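Local structure of putative isomerase (Streptomyces coelicolor A3, 2OQH) at residues A[127-132]-A[342-347]; A[13-18]-A[331-336]; A[131-136]-A[166-171]; A[250-255]-A[272-277]. The protein is a putative isomerase of the enolase superfamily, built around a TIM barrel, and may act as a dehydratase of D-glucarate. One frame throughout, in Å; residues are numbered along the deposited sequence.

Contact 1: A[127-132]-A[342-347]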
# COMPACT_ATOMS: atom_id res chain seq x y z
N GLU A 127 -13.91 -1.83 -9.99
CA GLU A 127 -12.68 -1.34 -10.60
C GLU A 127 -11.94 -0.42 -9.64
O GLU A 127 -12.54 0.44 -9.00
CB GLU A 127 -13.00 -0.58 -11.89
CG GLU A 127 -13.51 -1.47 -13.01
CD GLU A 127 -12.51 -2.55 -13.38
OE1 GLU A 127 -11.32 -2.21 -13.58
OE2 GLU A 127 -12.91 -3.73 -13.49
N VAL A 128 -10.63 -0.62 -9.54
CA VAL A 128 -9.80 0.16 -8.64
C VAL A 128 -8.73 0.99 -9.34
O VAL A 128 -7.71 0.46 -9.76
CB VAL A 128 -9.08 -0.74 -7.63
CG1 VAL A 128 -8.22 0.10 -6.70
CG2 VAL A 128 -10.08 -1.55 -6.85
N PRO A 129 -8.95 2.31 -9.45
CA PRO A 129 -7.99 3.21 -10.10
C PRO A 129 -6.66 3.25 -9.35
O PRO A 129 -6.63 3.17 -8.11
CB PRO A 129 -8.71 4.56 -10.06
CG PRO A 129 -10.16 4.20 -10.00
CD PRO A 129 -10.16 3.05 -9.04
N ILE A 130 -5.56 3.38 -10.08
CA ILE A 130 -4.25 3.46 -9.44
C ILE A 130 -3.53 4.74 -9.84
O ILE A 130 -3.94 5.43 -10.76
CB ILE A 130 -3.37 2.23 -9.75
CG1 ILE A 130 -3.07 2.15 -11.25
CG2 ILE A 130 -4.06 0.97 -9.27
CD1 ILE A 130 -2.06 1.09 -11.60
N THR A 131 -2.45 5.03 -9.13
CA THR A 131 -1.67 6.24 -9.34
C THR A 131 -0.32 6.02 -10.03
O THR A 131 0.33 4.99 -9.82
CB THR A 131 -1.39 6.92 -7.99
OG1 THR A 131 -2.63 7.03 -7.27
CG2 THR A 131 -0.77 8.29 -8.18
N ALA A 132 0.09 6.99 -10.83
CA ALA A 132 1.37 6.93 -11.53
C ALA A 132 2.40 7.72 -10.73
O ALA A 132 2.19 8.88 -10.42
CB ALA A 132 1.22 7.53 -12.93
N ASN A 342 -6.23 0.50 -18.60
CA ASN A 342 -6.64 1.89 -18.60
C ASN A 342 -6.61 2.52 -17.19
O ASN A 342 -7.58 3.12 -16.75
CB ASN A 342 -8.05 1.96 -19.21
CG ASN A 342 -8.59 3.37 -19.30
OD1 ASN A 342 -7.89 4.30 -19.69
ND2 ASN A 342 -9.87 3.53 -18.95
N GLY A 343 -5.48 2.37 -16.51
CA GLY A 343 -5.31 2.95 -15.17
C GLY A 343 -6.13 2.36 -14.02
O GLY A 343 -6.17 2.95 -12.94
N ARG A 344 -6.76 1.22 -14.24
CA ARG A 344 -7.57 0.59 -13.19
C ARG A 344 -7.31 -0.91 -13.07
O ARG A 344 -7.03 -1.59 -14.06
CB ARG A 344 -9.06 0.82 -13.47
CG ARG A 344 -9.44 2.27 -13.78
CD ARG A 344 -10.96 2.41 -13.88
NE ARG A 344 -11.52 1.56 -14.93
CZ ARG A 344 -12.82 1.29 -15.09
NH1 ARG A 344 -13.72 1.81 -14.25
NH2 ARG A 344 -13.22 0.51 -16.09
N LEU A 345 -7.40 -1.43 -11.85
CA LEU A 345 -7.21 -2.85 -11.60
C LEU A 345 -8.57 -3.47 -11.32
O LEU A 345 -9.39 -2.89 -10.61
CB LEU A 345 -6.31 -3.08 -10.39
CG LEU A 345 -4.81 -2.87 -10.58
CD1 LEU A 345 -4.11 -2.79 -9.23
CD2 LEU A 345 -4.24 -4.01 -11.40
N ARG A 346 -8.83 -4.63 -11.90
CA ARG A 346 -10.11 -5.29 -11.67
C ARG A 346 -9.96 -6.21 -10.47
O ARG A 346 -8.94 -6.88 -10.31
CB ARG A 346 -10.53 -6.09 -12.91
CG ARG A 346 -11.92 -6.71 -12.79
CD ARG A 346 -12.40 -7.25 -14.12
NE ARG A 346 -11.60 -8.40 -14.55
CZ ARG A 346 -11.57 -8.86 -15.80
NH1 ARG A 346 -12.29 -8.26 -16.74
NH2 ARG A 346 -10.82 -9.92 -16.09
N VAL A 347 -10.97 -6.23 -9.62
CA VAL A 347 -10.94 -7.07 -8.43
C VAL A 347 -11.19 -8.53 -8.80
O VAL A 347 -12.23 -8.86 -9.37
CB VAL A 347 -12.02 -6.63 -7.42
CG1 VAL A 347 -11.82 -7.37 -6.11
CG2 VAL A 347 -11.96 -5.13 -7.21
O HOH W 1 -9.40 -3.35 -14.92
O HOH W 2 -6.23 5.84 -12.56
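E127 and R344 are brought together by two bends: each side chain leaves beside its own backbone N, then E127 turns at chi2 (-59°) and R344 at chi3 (-60°). The chains cross at about a right angle, and the methylenes of E127 come to lie over one face of the R344 guanidinium, with E127 CB 3.4 Å from R344 NH1. The E127 carboxylate makes no salt bridge to R344: E127 OE1 stands 4.0 Å from R344 NE, well out of the guanidinium plane. E127 OE2 instead runs beside the R346 chain, 3.2 Å from R346 CG. The backbones set the antiparallel register: V128 N reaches L345 O at 2.8 Å, L345 N answers to V128 O at 2.8 Å, and I130 N meets G343 O at 3.0 Å. P129 pairs with R344 at a non-hydrogen-bonded position. On the face carrying V128 and L345, which helix 303-315 covers, L345 CD1 also meets I130 CG2 at 3.8 Å. With R344 cut back to an alanine, the E127 methylenes would probably lose their flat cover and the E127 carboxylate one nearby positive charge. Directional bonding therefore rests with the backbone, while the E127 and R344 charges probably attract without a directed bond.

Contact 2: A[13-18]-A[331-336]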
# COMPACT_ATOMS: atom_id res chain seq x y z
N VAL A 13 11.48 -14.63 -1.88
CA VAL A 13 11.73 -14.64 -3.32
C VAL A 13 12.13 -13.28 -3.88
O VAL A 13 11.84 -12.24 -3.28
CB VAL A 13 10.47 -15.12 -4.07
CG1 VAL A 13 10.06 -16.49 -3.58
CG2 VAL A 13 9.34 -14.13 -3.85
N ASN A 14 12.81 -13.31 -5.02
CA ASN A 14 13.27 -12.11 -5.72
C ASN A 14 12.57 -12.12 -7.07
O ASN A 14 12.71 -13.08 -7.83
CB ASN A 14 14.78 -12.15 -5.98
CG ASN A 14 15.61 -11.93 -4.73
OD1 ASN A 14 15.08 -11.73 -3.64
ND2 ASN A 14 16.93 -11.97 -4.89
N LEU A 15 11.81 -11.08 -7.38
CA LEU A 15 11.15 -11.02 -8.68
C LEU A 15 11.61 -9.78 -9.41
O LEU A 15 11.87 -8.74 -8.79
CB LEU A 15 9.62 -11.01 -8.54
CG LEU A 15 9.01 -12.38 -8.22
CD1 LEU A 15 9.30 -12.74 -6.78
CD2 LEU A 15 7.51 -12.33 -8.45
N PRO A 16 11.72 -9.87 -10.74
CA PRO A 16 12.16 -8.74 -11.56
C PRO A 16 11.10 -7.65 -11.65
O PRO A 16 9.90 -7.92 -11.49
CB PRO A 16 12.43 -9.40 -12.91
CG PRO A 16 11.33 -10.42 -12.98
CD PRO A 16 11.38 -11.03 -11.59
N LEU A 17 11.55 -6.42 -11.89
CA LEU A 17 10.65 -5.29 -12.04
C LEU A 17 11.01 -4.57 -13.32
O LEU A 17 12.18 -4.48 -13.68
CB LEU A 17 10.78 -4.34 -10.86
CG LEU A 17 10.33 -4.88 -9.50
CD1 LEU A 17 10.73 -3.88 -8.42
CD2 LEU A 17 8.83 -5.11 -9.51
N VAL A 18 10.00 -4.06 -14.01
CA VAL A 18 10.20 -3.34 -15.25
C VAL A 18 9.27 -2.14 -15.34
O VAL A 18 8.07 -2.25 -15.03
CB VAL A 18 9.94 -4.24 -16.47
CG1 VAL A 18 10.04 -3.43 -17.76
CG2 VAL A 18 10.94 -5.39 -16.49
N ALA A 331 6.59 -7.81 -13.59
CA ALA A 331 6.96 -8.60 -14.74
C ALA A 331 6.41 -9.98 -14.39
O ALA A 331 5.20 -10.14 -14.21
CB ALA A 331 8.47 -8.64 -14.91
N ASP A 332 7.29 -10.97 -14.24
CA ASP A 332 6.86 -12.32 -13.90
C ASP A 332 6.47 -12.38 -12.42
O ASP A 332 7.07 -11.70 -11.59
CB ASP A 332 7.98 -13.30 -14.22
CG ASP A 332 7.50 -14.74 -14.31
OD1 ASP A 332 6.33 -14.95 -14.70
OD2 ASP A 332 8.28 -15.66 -14.00
N ASP A 333 5.46 -13.18 -12.10
CA ASP A 333 4.97 -13.31 -10.73
C ASP A 333 4.63 -14.77 -10.47
O ASP A 333 4.55 -15.56 -11.42
CB ASP A 333 3.71 -12.45 -10.54
CG ASP A 333 3.49 -12.02 -9.10
OD1 ASP A 333 3.99 -12.71 -8.18
OD2 ASP A 333 2.81 -10.98 -8.88
N ILE A 334 4.43 -15.14 -9.21
CA ILE A 334 4.10 -16.52 -8.92
C ILE A 334 2.62 -16.81 -9.07
O ILE A 334 2.15 -17.89 -8.72
CB ILE A 334 4.59 -16.95 -7.53
CG1 ILE A 334 3.98 -16.07 -6.44
CG2 ILE A 334 6.11 -16.84 -7.48
CD1 ILE A 334 4.49 -16.43 -5.07
N ILE A 335 1.87 -15.85 -9.60
CA ILE A 335 0.44 -16.07 -9.83
C ILE A 335 0.11 -15.48 -11.19
O ILE A 335 0.95 -14.86 -11.84
CB ILE A 335 -0.46 -15.39 -8.76
CG1 ILE A 335 -0.53 -13.88 -8.98
CG2 ILE A 335 0.08 -15.68 -7.37
CD1 ILE A 335 -1.63 -13.19 -8.19
N GLU A 336 -1.13 -15.69 -11.63
CA GLU A 336 -1.56 -15.16 -12.91
C GLU A 336 -1.72 -13.65 -12.80
O GLU A 336 -2.23 -13.14 -11.79
CB GLU A 336 -2.88 -15.81 -13.31
CG GLU A 336 -2.74 -17.27 -13.67
CD GLU A 336 -2.19 -17.45 -15.08
OE1 GLU A 336 -2.96 -17.23 -16.05
OE2 GLU A 336 -1.00 -17.80 -15.22
O HOH W 3 7.61 -8.96 -11.09
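The carboxylate of D333 is the flat group that L15 approaches: L15 CD2 sits above its plane, displaced toward OD1 and 3.6 Å from D333 OD1. At the rim, I334 N donates to D333 OD1 over 2.7 Å, from the anti side and 20° out of the plane, while D333 OD2 takes the backbone N of G303. Both oxygens thus have donors, and the methyl is left to pack against the group. The same L15 CD2 lies 3.2 Å from D332 O, a close van der Waals approach to a carbonyl. L15 CG stands opposite its own carbonyl carbon (chi1 -77°), a setting that carries the branch across to 331-336. Further along, the P16 ring offers its CG to A331 CB at 3.9 Å, and V18 CG2 touches that methyl more distantly. No direct hydrogen bond crosses between the segments, whose touching parts run 158° apart in direction. A water bridges them instead, donating to P16 O and to D332 O (2.8 Å from the water O) and accepting from A331 N (2.9 Å). The D332 carboxylate turns elsewhere, to K361 and Y365 of helix 359-368. The contact joins the edge strand 5-15 of the three-stranded N-terminal sheet to a loop following barrel strand 323-324, and is part of the interface between N-terminal and barrel domains characteristic of the enolase superfamily.

Contact 3: A[131-136]-A[166-171]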
# COMPACT_ATOMS: atom_id res chain seq x y z
N THR A 131 -2.45 5.03 -9.13
CA THR A 131 -1.67 6.24 -9.34
C THR A 131 -0.32 6.02 -10.03
O THR A 131 0.33 4.99 -9.82
CB THR A 131 -1.39 6.92 -7.99
OG1 THR A 131 -2.63 7.03 -7.27
CG2 THR A 131 -0.77 8.29 -8.18
N ALA A 132 0.09 6.99 -10.83
CA ALA A 132 1.37 6.93 -11.53
C ALA A 132 2.40 7.72 -10.73
O ALA A 132 2.19 8.88 -10.42
CB ALA A 132 1.22 7.53 -12.93
N LEU A 133 3.52 7.08 -10.40
CA LEU A 133 4.57 7.76 -9.65
C LEU A 133 5.66 8.29 -10.56
O LEU A 133 6.17 7.57 -11.43
CB LEU A 133 5.22 6.81 -8.64
CG LEU A 133 6.49 7.37 -7.95
CD1 LEU A 133 6.12 8.50 -6.98
CD2 LEU A 133 7.20 6.26 -7.20
N ILE A 134 6.03 9.56 -10.38
CA ILE A 134 7.11 10.12 -11.17
C ILE A 134 8.20 10.61 -10.22
O ILE A 134 7.91 11.25 -9.21
CB ILE A 134 6.65 11.29 -12.07
CG1 ILE A 134 6.02 12.39 -11.23
CG2 ILE A 134 5.68 10.80 -13.12
CD1 ILE A 134 5.67 13.64 -12.04
N THR A 135 9.45 10.29 -10.55
CA THR A 135 10.58 10.72 -9.72
C THR A 135 11.56 11.45 -10.63
O THR A 135 11.47 11.35 -11.85
CB THR A 135 11.31 9.52 -9.09
OG1 THR A 135 12.14 8.90 -10.08
CG2 THR A 135 10.32 8.49 -8.57
N ARG A 136 12.49 12.18 -10.03
CA ARG A 136 13.47 12.91 -10.82
C ARG A 136 14.31 11.92 -11.62
O ARG A 136 14.92 12.28 -12.63
CB ARG A 136 14.38 13.74 -9.91
CG ARG A 136 13.63 14.84 -9.18
CD ARG A 136 14.56 15.78 -8.45
NE ARG A 136 13.82 16.88 -7.83
CZ ARG A 136 14.37 18.01 -7.41
NH1 ARG A 136 15.68 18.20 -7.54
NH2 ARG A 136 13.62 18.95 -6.87
N ALA A 166 -4.55 9.82 -11.52
CA ALA A 166 -3.76 10.57 -10.56
C ALA A 166 -2.27 10.42 -10.78
O ALA A 166 -1.81 9.38 -11.27
CB ALA A 166 -4.12 10.14 -9.15
N VAL A 167 -1.52 11.46 -10.42
CA VAL A 167 -0.07 11.45 -10.55
C VAL A 167 0.54 11.87 -9.22
O VAL A 167 0.04 12.77 -8.55
CB VAL A 167 0.41 12.45 -11.63
CG1 VAL A 167 1.93 12.51 -11.62
CG2 VAL A 167 -0.09 12.01 -13.00
N LYS A 168 1.64 11.23 -8.85
CA LYS A 168 2.30 11.55 -7.60
C LYS A 168 3.79 11.76 -7.79
O LYS A 168 4.48 10.92 -8.36
CB LYS A 168 2.03 10.43 -6.59
CG LYS A 168 2.81 10.51 -5.30
CD LYS A 168 2.31 9.42 -4.36
CE LYS A 168 3.24 9.19 -3.20
NZ LYS A 168 4.50 8.56 -3.64
N LEU A 169 4.29 12.90 -7.32
CA LEU A 169 5.71 13.22 -7.43
C LEU A 169 6.47 12.88 -6.15
O LEU A 169 6.05 13.24 -5.05
CB LEU A 169 5.91 14.71 -7.74
CG LEU A 169 7.35 15.21 -7.67
CD1 LEU A 169 8.18 14.60 -8.80
CD2 LEU A 169 7.37 16.72 -7.77
N LYS A 170 7.59 12.19 -6.30
CA LYS A 170 8.42 11.85 -5.15
C LYS A 170 9.25 13.09 -4.85
O LYS A 170 10.17 13.43 -5.59
CB LYS A 170 9.33 10.67 -5.48
CG LYS A 170 10.23 10.23 -4.33
CD LYS A 170 11.05 9.00 -4.72
CE LYS A 170 11.86 8.47 -3.53
NZ LYS A 170 12.87 9.46 -3.05
N GLY A 171 8.91 13.78 -3.76
CA GLY A 171 9.64 14.98 -3.40
C GLY A 171 11.03 14.69 -2.90
O GLY A 171 11.37 13.55 -2.60
O HOH W 4 11.27 15.99 -6.96
O HOH W 5 12.25 12.21 -7.27
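K170 O is gripped by two waters that both donate to it and tie it to R136 across the contact: one accepts from R136 N, with 2.8 Å between R136 N and the water O, the other from R136 NE. They extend the parallel pairing of a beta-alpha-beta unit, in which helix 147-162 links the first two strands of the TIM barrel; the short strand axes diverge by 27°. In the ladder itself I134 N donates to K168 O at 2.9 Å in a nearly straight bond (170° at the hydrogen), and L133 CA adds a CA-H...O contact, 3.4 Å from K168 O. On both sides of that rung, K168 N donates to A132 O at 2.9 Å and K170 N to I134 O at 3.1 Å. On the face carrying L133 and K168, the leucine CG is set anti to its backbone N (chi1 171°), and L133 CD1 ends 3.7 Å from K168 NZ, which also has a long, weak ion pair with D197. K168 and K170 make up the Lys-X-Lys pattern that many relatives carry at this strand end. The opposite face is apolar, with helices 147-162 and 175-188 packed outside: L169 CD1 lies beside I134 CG1, and I134 CD1 meets V167 CG1 at 3.9 Å.

Contact 4: A[250-255]-A[272-277]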
# COMPACT_ATOMS: atom_id res chain seq x y z
N VAL A 250 0.79 5.21 11.83
CA VAL A 250 0.93 3.89 11.21
C VAL A 250 0.46 2.73 12.09
O VAL A 250 0.75 1.57 11.82
CB VAL A 250 2.40 3.62 10.81
CG1 VAL A 250 2.90 4.75 9.91
CG2 VAL A 250 3.28 3.52 12.05
N ARG A 251 -0.27 3.07 13.15
CA ARG A 251 -0.80 2.09 14.08
C ARG A 251 -1.87 2.81 14.89
O ARG A 251 -1.79 4.01 15.08
CB ARG A 251 0.31 1.57 15.00
CG ARG A 251 0.98 2.64 15.83
CD ARG A 251 2.10 2.08 16.69
NE ARG A 251 2.53 3.08 17.66
CZ ARG A 251 3.05 2.80 18.86
NH1 ARG A 251 3.22 1.55 19.26
NH2 ARG A 251 3.38 3.80 19.68
N PHE A 252 -2.86 2.07 15.37
CA PHE A 252 -3.93 2.68 16.14
C PHE A 252 -3.47 3.51 17.34
O PHE A 252 -4.11 4.49 17.68
CB PHE A 252 -4.94 1.61 16.56
CG PHE A 252 -5.76 1.12 15.42
CD1 PHE A 252 -6.78 1.91 14.89
CD2 PHE A 252 -5.50 -0.12 14.83
CE1 PHE A 252 -7.52 1.48 13.77
CE2 PHE A 252 -6.22 -0.55 13.71
CZ PHE A 252 -7.24 0.25 13.19
N GLU A 253 -2.35 3.13 17.96
CA GLU A 253 -1.85 3.89 19.11
C GLU A 253 -1.54 5.33 18.71
O GLU A 253 -1.46 6.21 19.57
CB GLU A 253 -0.59 3.24 19.70
CG GLU A 253 -0.87 1.96 20.46
CD GLU A 253 -0.74 0.70 19.60
OE1 GLU A 253 -1.05 0.73 18.39
OE2 GLU A 253 -0.34 -0.34 20.17
N ASP A 254 -1.37 5.57 17.41
CA ASP A 254 -1.08 6.91 16.89
C ASP A 254 -2.34 7.69 16.55
O ASP A 254 -2.31 8.91 16.44
CB ASP A 254 -0.27 6.84 15.59
CG ASP A 254 1.10 6.24 15.77
OD1 ASP A 254 1.62 6.22 16.91
OD2 ASP A 254 1.67 5.81 14.75
N PHE A 255 -3.45 6.98 16.36
CA PHE A 255 -4.68 7.62 15.96
C PHE A 255 -5.26 8.70 16.87
O PHE A 255 -5.44 9.84 16.44
CB PHE A 255 -5.76 6.57 15.69
CG PHE A 255 -6.86 7.06 14.80
CD1 PHE A 255 -6.73 7.01 13.42
CD2 PHE A 255 -8.02 7.62 15.35
CE1 PHE A 255 -7.73 7.50 12.58
CE2 PHE A 255 -9.03 8.13 14.52
CZ PHE A 255 -8.89 8.06 13.13
N TYR A 272 -0.15 -4.49 4.99
CA TYR A 272 1.16 -4.94 5.38
C TYR A 272 1.82 -4.06 6.42
O TYR A 272 2.73 -4.49 7.12
CB TYR A 272 2.00 -5.09 4.12
CG TYR A 272 1.22 -5.92 3.13
CD1 TYR A 272 0.97 -7.27 3.39
CD2 TYR A 272 0.56 -5.32 2.06
CE1 TYR A 272 0.07 -7.99 2.62
CE2 TYR A 272 -0.35 -6.05 1.27
CZ TYR A 272 -0.59 -7.38 1.56
OH TYR A 272 -1.52 -8.10 0.84
N LYS A 273 1.33 -2.83 6.53
CA LYS A 273 1.87 -1.90 7.52
C LYS A 273 1.08 -1.99 8.83
O LYS A 273 1.64 -1.85 9.92
CB LYS A 273 1.83 -0.47 6.95
CG LYS A 273 2.42 0.61 7.85
CD LYS A 273 2.38 1.99 7.17
CE LYS A 273 3.47 2.16 6.13
NZ LYS A 273 4.61 2.96 6.65
N TRP A 274 -0.22 -2.25 8.72
CA TRP A 274 -1.11 -2.35 9.87
C TRP A 274 -1.35 -3.76 10.42
O TRP A 274 -2.10 -3.95 11.38
CB TRP A 274 -2.45 -1.67 9.53
CG TRP A 274 -2.29 -0.18 9.39
CD1 TRP A 274 -1.60 0.48 8.42
CD2 TRP A 274 -2.77 0.82 10.29
NE1 TRP A 274 -1.61 1.84 8.67
CE2 TRP A 274 -2.32 2.07 9.81
CE3 TRP A 274 -3.53 0.79 11.47
CZ2 TRP A 274 -2.61 3.28 10.47
CZ3 TRP A 274 -3.82 1.99 12.12
CH2 TRP A 274 -3.36 3.22 11.62
N GLY A 275 -0.74 -4.76 9.79
CA GLY A 275 -0.86 -6.12 10.28
C GLY A 275 -1.99 -7.00 9.81
O GLY A 275 -2.05 -8.17 10.20
N GLY A 276 -2.89 -6.50 8.97
CA GLY A 276 -3.97 -7.35 8.52
C GLY A 276 -5.14 -6.66 7.84
O GLY A 276 -5.21 -5.43 7.75
N ILE A 277 -6.06 -7.48 7.35
CA ILE A 277 -7.24 -7.01 6.65
C ILE A 277 -8.27 -6.37 7.57
O ILE A 277 -8.80 -5.30 7.27
CB ILE A 277 -7.88 -8.15 5.85
CG1 ILE A 277 -6.95 -8.51 4.67
CG2 ILE A 277 -9.28 -7.77 5.38
CD1 ILE A 277 -7.46 -9.61 3.79
O HOH W 6 3.20 0.25 11.21
O HOH W 7 -0.09 -0.80 12.58
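Aromatic packing dominates: W274 directs the edge of its six-membered ring at the face of F252, centroids 5.0 Å apart and planes at 79°, a T-shaped pair in which W274 CZ3 stands over the centre of the phenyl ring. The tryptophan's own face is covered by the peptide between V250 and R251, with V250 C 3.5 Å from W274 CZ2 and R251 N 3.5 Å from W274 CH2. Replacing W274 by an alanine would probably take away both the flat support of this peptide and the edge against F252, setting the phenyl ring freer to turn. Apolar contact is smaller: V250 CG1 touches K273 CD at 3.9 Å, while the lysine's NZ goes on to N246 O. Polar links across the segments run through water. Two waters donate to V250 O and also to K273 O, one firmly (2.9 Å from its O to K273 O), the other weakly. Within 250-255, D254 OD2 uses its anti lone pair to hold V250 N at 3.1 Å, and D254 OD1 forms a weak salt bridge with R251 NE, fixing the turn that enters helix 252-260. Two successive strand-to-helix loops thus meet, after barrel strands 243-245 and 266-269, beside helix 85-112 at the C-terminal end of the TIM barrel.

How the contacts relate
Contact 3 is the most buried of the four, and contacts 1 and 3 both use strand 127-134, which pairs antiparallel with 344-346 and parallel with 166-170 in one sheet. Both are held by backbone ladders. Contacts 2 and 4, where no two strands pair, lack direct hydrogen bonds between their segments and depend on side-chain packing plus bridging water. All but contact 3 are partly buried; contact 2 alone ties the N-terminal sheet to the barrel. Contact 4 lies on the other side of the chain's centre from contacts 1, 2 and 3, with centres 24 to 27 Å away, and its chemistry is the aromatic one.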